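DNA polymerase sliding clamp B (PDB 3AIZ) forms ring-shaped assemblies with related subunits that encircle DNA and serve as a moving platform, tethering the replicative polymerase and other proteins to it. Local coordinates at residues E25-F30 against G67-I72; L98-R103 against I113-E118. All blocks are in the same frame, centred on the assembly; numbering follows the deposited sequence.

Contact 1: residues E25-F30 against G67-I72; sequences EIILNF and GIKINI
Ile26 and Ile70 pair through their backbones in both directions, Ile26 N giving to Ile70 O at 2.9 Å and Ile70 N returning to Ile26 O at the same 2.9 Å. Leu28 and Ile68 repeat the exchange, each N bonding to the other's O. These two hydrogen-bonded pairs alternate with non-hydrogen-bonded ones, Glu25 with Asn71, Ile27 with Lys69 and Asn29 with Gly67, which defines regular antiparallel strands running at 153° to each other.

The face carrying Ile26, Leu28, Ile68 and Ile70 is the tightly packed one. Leu28 CD1 reaches Ile70 CD1 at 3.5 Å, because CG1 of Ile70 sits between its backbone N and carbonyl carbon (chi1 70°) and sends CD1 back toward 25-30. Phe30 CE1 lies 3.9 Å from Ile68 CD1, which comes obliquely to the ring, and Ile26 CG2 meets Ile72 CB at 4.0 Å.

On the other face the end with Glu25, Ile27 and Lys69 is looser and partly exposed, while Asn29, its OD1 bonded to Asp123 N, and Gly67 are buried. Lys69 runs extended across Ile27, its CB 3.9 Å from Ile27 CG1, and bends only at its last torsion. Its NZ lies alongside the Glu25 stem, and the salt bridge from Lys69 NZ to Glu25 OE1 is rather long, 3.5 Å.

Both strands belong to the N-terminal domain of the PCNA fold. Asn71 closes strand 66-71 and N-caps helix 72-80, its OD1 accepting from Asn73 N. Strand 34-40 flanks 25-30 and strand 109-120 flanks 67-71 on the far side, while Leu98 of strand 97-104 packs on the leucine and isoleucine face.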
loop_
_atom_site.group_PDB
_atom_site.type_symbol
_atom_site.label_atom_id
_atom_site.label_comp_id
_atom_site.label_asym_id
_atom_site.label_seq_id
_atom_site.Cartn_x
_atom_site.Cartn_y
_atom_site.Cartn_z
ATOM N N GLU A 25 -20.938 -12.101 -24.547
ATOM C CA GLU A 25 -21.045 -13.443 -25.108
ATOM C C GLU A 25 -20.323 -13.559 -26.447
ATOM O O GLU A 25 -20.447 -12.687 -27.307
ATOM C CB GLU A 25 -22.517 -13.826 -25.285
ATOM C CG GLU A 25 -23.371 -13.660 -24.032
ATOM C CD GLU A 25 -23.177 -14.781 -23.027
ATOM O OE1 GLU A 25 -22.930 -15.930 -23.453
ATOM O OE2 GLU A 25 -23.282 -14.514 -21.810
ATOM N N ILE A 26 -19.568 -14.639 -26.617
ATOM C CA ILE A 26 -18.935 -14.932 -27.898
ATOM C C ILE A 26 -19.195 -16.380 -28.284
ATOM O O ILE A 26 -19.590 -17.192 -27.448
ATOM C CB ILE A 26 -17.415 -14.702 -27.863
ATOM C CG1 ILE A 26 -16.730 -15.787 -27.031
ATOM C CG2 ILE A 26 -17.097 -13.318 -27.326
ATOM C CD1 ILE A 26 -15.221 -15.702 -27.048
ATOM N N ILE A 27 -18.970 -16.702 -29.553
ATOM C CA ILE A 27 -19.144 -18.065 -30.030
ATOM C C ILE A 27 -17.807 -18.688 -30.412
ATOM O O ILE A 27 -17.216 -18.334 -31.431
ATOM C CB ILE A 27 -20.096 -18.127 -31.238
ATOM C CG1 ILE A 27 -21.491 -17.642 -30.841
ATOM C CG2 ILE A 27 -20.165 -19.542 -31.790
ATOM C CD1 ILE A 27 -22.508 -17.728 -31.959
ATOM N N LEU A 28 -17.331 -19.609 -29.579
ATOM C CA LEU A 28 -16.130 -20.371 -29.888
ATOM C C LEU A 28 -16.456 -21.462 -30.896
ATOM O O LEU A 28 -17.259 -22.353 -30.621
ATOM C CB LEU A 28 -15.546 -21.001 -28.625
ATOM C CG LEU A 28 -14.652 -20.140 -27.733
ATOM C CD1 LEU A 28 -14.314 -20.890 -26.458
ATOM C CD2 LEU A 28 -13.385 -19.738 -28.472
ATOM N N ASN A 29 -15.833 -21.390 -32.066
ATOM C CA ASN A 29 -16.056 -22.380 -33.109
ATOM C C ASN A 29 -14.937 -23.414 -33.159
ATOM O O ASN A 29 -13.781 -23.079 -33.417
ATOM C CB ASN A 29 -16.210 -21.700 -34.470
ATOM C CG ASN A 29 -17.370 -20.725 -34.504
ATOM O OD1 ASN A 29 -18.522 -21.105 -34.299
ATOM N ND2 ASN A 29 -17.071 -19.459 -34.767
ATOM N N PHE A 30 -15.291 -24.668 -32.903
ATOM C CA PHE A 30 -14.335 -25.766 -32.975
ATOM C C PHE A 30 -14.444 -26.475 -34.318
ATOM O O PHE A 30 -15.444 -27.130 -34.602
ATOM C CB PHE A 30 -14.572 -26.762 -31.840
ATOM C CG PHE A 30 -14.371 -26.184 -30.470
ATOM C CD1 PHE A 30 -15.406 -25.535 -29.819
ATOM C CD2 PHE A 30 -13.148 -26.293 -29.832
ATOM C CE1 PHE A 30 -15.223 -25.003 -28.557
ATOM C CE2 PHE A 30 -12.960 -25.763 -28.569
ATOM C CZ PHE A 30 -13.999 -25.117 -27.931
ATOM N N GLY A 67 -20.065 -25.251 -32.305
ATOM C CA GLY A 67 -19.784 -23.958 -31.706
ATOM C C GLY A 67 -20.464 -23.775 -30.362
ATOM O O GLY A 67 -21.640 -24.100 -30.205
ATOM N N ILE A 68 -19.724 -23.251 -29.389
ATOM C CA ILE A 68 -20.265 -23.043 -28.051
ATOM C C ILE A 68 -20.296 -21.564 -27.685
ATOM O O ILE A 68 -19.253 -20.924 -27.562
ATOM C CB ILE A 68 -19.445 -23.795 -26.986
ATOM C CG1 ILE A 68 -19.087 -25.199 -27.475
ATOM C CG2 ILE A 68 -20.210 -23.857 -25.673
ATOM C CD1 ILE A 68 -18.305 -26.014 -26.467
ATOM N N LYS A 69 -21.498 -21.027 -27.507
ATOM C CA LYS A 69 -21.665 -19.630 -27.123
ATOM C C LYS A 69 -21.465 -19.464 -25.620
ATOM O O LYS A 69 -22.296 -19.897 -24.824
ATOM C CB LYS A 69 -23.047 -19.125 -27.537
ATOM C CG LYS A 69 -23.279 -17.646 -27.284
ATOM C CD LYS A 69 -24.579 -17.183 -27.919
ATOM C CE LYS A 69 -24.810 -15.698 -27.692
ATOM N NZ LYS A 69 -24.990 -15.381 -26.249
ATOM N N ILE A 70 -20.358 -18.834 -25.237
ATOM C CA ILE A 70 -19.998 -18.705 -23.829
ATOM C C ILE A 70 -19.806 -17.253 -23.400
ATOM O O ILE A 70 -19.656 -16.361 -24.234
ATOM C CB ILE A 70 -18.703 -19.474 -23.518
ATOM C CG1 ILE A 70 -17.504 -18.771 -24.157
ATOM C CG2 ILE A 70 -18.809 -20.911 -24.000
ATOM C CD1 ILE A 70 -16.180 -19.428 -23.854
ATOM N N ASN A 71 -19.811 -17.030 -22.088
ATOM C CA ASN A 71 -19.549 -15.713 -21.522
ATOM C C ASN A 71 -18.050 -15.456 -21.444
ATOM O O ASN A 71 -17.349 -16.060 -20.632
ATOM C CB ASN A 71 -20.185 -15.597 -20.134
ATOM C CG ASN A 71 -20.084 -14.194 -19.555
ATOM O OD1 ASN A 71 -19.145 -13.452 -19.847
ATOM N ND2 ASN A 71 -21.053 -13.828 -18.725
ATOM N N ILE A 72 -17.563 -14.557 -22.292
ATOM C CA ILE A 72 -16.131 -14.299 -22.404
ATOM C C ILE A 72 -15.503 -13.843 -21.087
ATOM O O ILE A 72 -14.329 -14.108 -20.827
ATOM C CB ILE A 72 -15.832 -13.257 -23.500
ATOM C CG1 ILE A 72 -14.322 -13.113 -23.699
ATOM C CG2 ILE A 72 -16.465 -11.919 -23.154
ATOM C CD1 ILE A 72 -13.944 -12.126 -24.775
#

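Contact 2: residues L98-R103 against I113-E118; sequences LKVTVR and IYIKGE. With SO4 (sulfate ion), chain E.
Lys99 and Tyr114 lie side by side on one face of the sheet and point the same way. The lysine can be traced atom by atom. Its CB starts 4.1 Å from Tyr114 CD2, near the root of the ring. CG, anti to the backbone N (chi1 175°), comes over the ring face as a CH-pi contact, 4.3 Å from the centroid of the Tyr114 ring and 22° off its normal. The chain stays extended, carrying CD to 3.6 Å from Tyr114 CE2 and CE past CZ toward the hydroxyl. NZ finishes 3.5 Å from Tyr114 OH, and sulfate O1 lies at a similar 3.6 Å from Lys99 NZ, proximity rather than a direct bond in either case.

Beneath this pair the backbones form a beta hairpin, strand 97-104 returning as strand 109-120. Leu98 with Ile115 and Val100 with Ile113 are hydrogen-bonded pairs, with Ile115 N to Leu98 O at 2.7 Å, and they flank the non-hydrogen-bonded Lys99 and Tyr114. Ile113 also pairs antiparallel with a strand of a neighbouring PCNA3 subunit, so the sheet continues across the interface, as in the subunit junctions of PCNA rings. On the opposite face Val100 and Ile113 pack together and touch helix 72-80.

Farther along 98-103, Arg103 holds the sulfate, probably taken up from the crystallisation liquor, with two N-H groups. NH1 bonds to sulfate O3 almost straight (171°), and Arg103 NH2 meets sulfate O2 at 3.0 Å. Thr101 CG2 covers the centre of one guanidinium face, and Thr90 OG1 gives NH2 a second hydrogen-bond partner.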
loop_
_atom_site.group_PDB
_atom_site.type_symbol
_atom_site.label_atom_id
_atom_site.label_comp_id
_atom_site.label_asym_id
_atom_site.label_seq_id
_atom_site.Cartn_x
_atom_site.Cartn_y
_atom_site.Cartn_z
ATOM N N LEU A 98 -18.875 -25.668 -21.396
ATOM C CA LEU A 98 -17.452 -25.807 -21.678
ATOM C C LEU A 98 -16.625 -25.786 -20.396
ATOM O O LEU A 98 -16.794 -24.907 -19.551
ATOM C CB LEU A 98 -16.991 -24.686 -22.613
ATOM C CG LEU A 98 -15.519 -24.666 -23.028
ATOM C CD1 LEU A 98 -15.156 -25.932 -23.784
ATOM C CD2 LEU A 98 -15.228 -23.438 -23.873
ATOM N N LYS A 99 -15.731 -26.760 -20.259
ATOM C CA LYS A 99 -14.839 -26.825 -19.107
ATOM C C LYS A 99 -13.441 -26.343 -19.480
ATOM O O LYS A 99 -12.789 -26.920 -20.348
ATOM C CB LYS A 99 -14.768 -28.253 -18.565
ATOM C CG LYS A 99 -13.769 -28.439 -17.433
ATOM C CD LYS A 99 -13.694 -29.891 -16.994
ATOM C CE LYS A 99 -12.635 -30.088 -15.923
ATOM N NZ LYS A 99 -12.521 -31.513 -15.511
ATOM N N VAL A 100 -12.984 -25.285 -18.821
ATOM C CA VAL A 100 -11.660 -24.736 -19.092
ATOM C C VAL A 100 -10.717 -24.985 -17.924
ATOM O O VAL A 100 -11.050 -24.699 -16.775
ATOM C CB VAL A 100 -11.723 -23.223 -19.383
ATOM C CG1 VAL A 100 -10.328 -22.680 -19.652
ATOM C CG2 VAL A 100 -12.644 -22.946 -20.560
ATOM N N THR A 101 -9.536 -25.518 -18.220
ATOM C CA THR A 101 -8.556 -25.813 -17.182
ATOM C C THR A 101 -7.207 -25.167 -17.477
ATOM O O THR A 101 -6.688 -25.271 -18.588
ATOM C CB THR A 101 -8.347 -27.331 -17.014
ATOM O OG1 THR A 101 -9.597 -27.959 -16.699
ATOM C CG2 THR A 101 -7.345 -27.613 -15.904
ATOM N N VAL A 102 -6.647 -24.499 -16.475
ATOM C CA VAL A 102 -5.316 -23.920 -16.586
ATOM C C VAL A 102 -4.340 -24.713 -15.727
ATOM O O VAL A 102 -4.545 -24.869 -14.523
ATOM C CB VAL A 102 -5.298 -22.446 -16.154
ATOM C CG1 VAL A 102 -3.872 -21.925 -16.114
ATOM C CG2 VAL A 102 -6.150 -21.608 -17.093
ATOM N N ARG A 103 -3.279 -25.213 -16.351
ATOM C CA ARG A 103 -2.319 -26.070 -15.668
ATOM C C ARG A 103 -0.933 -25.436 -15.635
ATOM O O ARG A 103 -0.397 -25.037 -16.668
ATOM C CB ARG A 103 -2.250 -27.429 -16.362
ATOM C CG ARG A 103 -3.613 -27.994 -16.715
ATOM C CD ARG A 103 -3.506 -29.196 -17.628
ATOM N NE ARG A 103 -4.818 -29.619 -18.105
ATOM C CZ ARG A 103 -5.619 -30.446 -17.443
ATOM N NH1 ARG A 103 -5.241 -30.943 -16.274
ATOM N NH2 ARG A 103 -6.799 -30.776 -17.951
ATOM N N ILE A 113 -12.915 -24.247 -14.475
ATOM C CA ILE A 113 -14.205 -23.587 -14.375
ATOM C C ILE A 113 -15.164 -24.157 -15.413
ATOM O O ILE A 113 -14.806 -24.335 -16.577
ATOM C CB ILE A 113 -14.076 -22.056 -14.540
ATOM C CG1 ILE A 113 -15.406 -21.370 -14.232
ATOM C CG2 ILE A 113 -13.583 -21.701 -15.936
ATOM C CD1 ILE A 113 -15.338 -19.859 -14.295
ATOM N N TYR A 114 -16.378 -24.465 -14.977
ATOM C CA TYR A 114 -17.398 -24.994 -15.867
ATOM C C TYR A 114 -18.292 -23.860 -16.349
ATOM O O TYR A 114 -19.089 -23.316 -15.586
ATOM C CB TYR A 114 -18.226 -26.063 -15.152
ATOM C CG TYR A 114 -17.417 -27.260 -14.700
ATOM C CD1 TYR A 114 -16.629 -27.199 -13.557
ATOM C CD2 TYR A 114 -17.447 -28.454 -15.410
ATOM C CE1 TYR A 114 -15.890 -28.290 -13.138
ATOM C CE2 TYR A 114 -16.710 -29.551 -14.999
ATOM C CZ TYR A 114 -15.934 -29.462 -13.861
ATOM O OH TYR A 114 -15.199 -30.549 -13.444
ATOM N N ILE A 115 -18.149 -23.500 -17.620
ATOM C CA ILE A 115 -18.908 -22.396 -18.191
ATOM C C ILE A 115 -20.177 -22.883 -18.880
ATOM O O ILE A 115 -20.118 -23.694 -19.804
ATOM C CB ILE A 115 -18.067 -21.609 -19.212
ATOM C CG1 ILE A 115 -16.789 -21.080 -18.559
ATOM C CG2 ILE A 115 -18.879 -20.469 -19.808
ATOM C CD1 ILE A 115 -15.897 -20.305 -19.505
ATOM N N LYS A 116 -21.324 -22.391 -18.422
ATOM C CA LYS A 116 -22.587 -22.683 -19.086
ATOM C C LYS A 116 -22.592 -22.019 -20.454
ATOM O O LYS A 116 -22.323 -20.823 -20.570
ATOM C CB LYS A 116 -23.771 -22.183 -18.255
ATOM C CG LYS A 116 -23.941 -22.894 -16.921
ATOM C CD LYS A 116 -25.185 -22.411 -16.188
ATOM C CE LYS A 116 -25.376 -23.156 -14.875
ATOM N NZ LYS A 116 -26.610 -22.722 -14.162
ATOM N N GLY A 117 -22.888 -22.796 -21.490
ATOM C CA GLY A 117 -22.869 -22.274 -22.843
ATOM C C GLY A 117 -23.800 -22.991 -23.799
ATOM O O GLY A 117 -23.824 -24.219 -23.859
ATOM N N GLU A 118 -24.570 -22.211 -24.550
ATOM C CA GLU A 118 -25.456 -22.756 -25.571
ATOM C C GLU A 118 -24.645 -23.374 -26.705
ATOM O O GLU A 118 -23.659 -22.797 -27.158
ATOM C CB GLU A 118 -26.364 -21.654 -26.122
ATOM C CG GLU A 118 -27.236 -22.088 -27.290
ATOM C CD GLU A 118 -27.955 -20.923 -27.946
ATOM O OE1 GLU A 118 -27.738 -19.770 -27.517
ATOM O OE2 GLU A 118 -28.735 -21.159 -28.893
HETATM S S SO4 E . -8.543 -32.986 -15.306
HETATM O O1 SO4 E . -9.634 -33.240 -14.368
HETATM O O2 SO4 E . -8.909 -31.880 -16.188
HETATM O O3 SO4 E . -7.335 -32.643 -14.558
HETATM O O4 SO4 E . -8.297 -34.179 -16.112
#

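Contact 1 closes along the chain before contact 2 opens, yet their centres are only about 11 Å apart, because strands 66-71 and 109-120 are neighbours in the same sheet. The seam is made by backbone and side chains together. Lys69 N lies 2.8 Å from Glu118 O, a probable hydrogen bond. The apolar faces also merge: Leu28 CD1 is 3.7 Å from Leu98 CD2, and Ile70 CB is 3.8 Å from Ile115 CG2. Contact 1 has no partner in another chain of the assembly, whereas contact 2 reaches both the PCNA3 interface and the sulfate, which sits on the Lys99 and Tyr114 side of the hairpin.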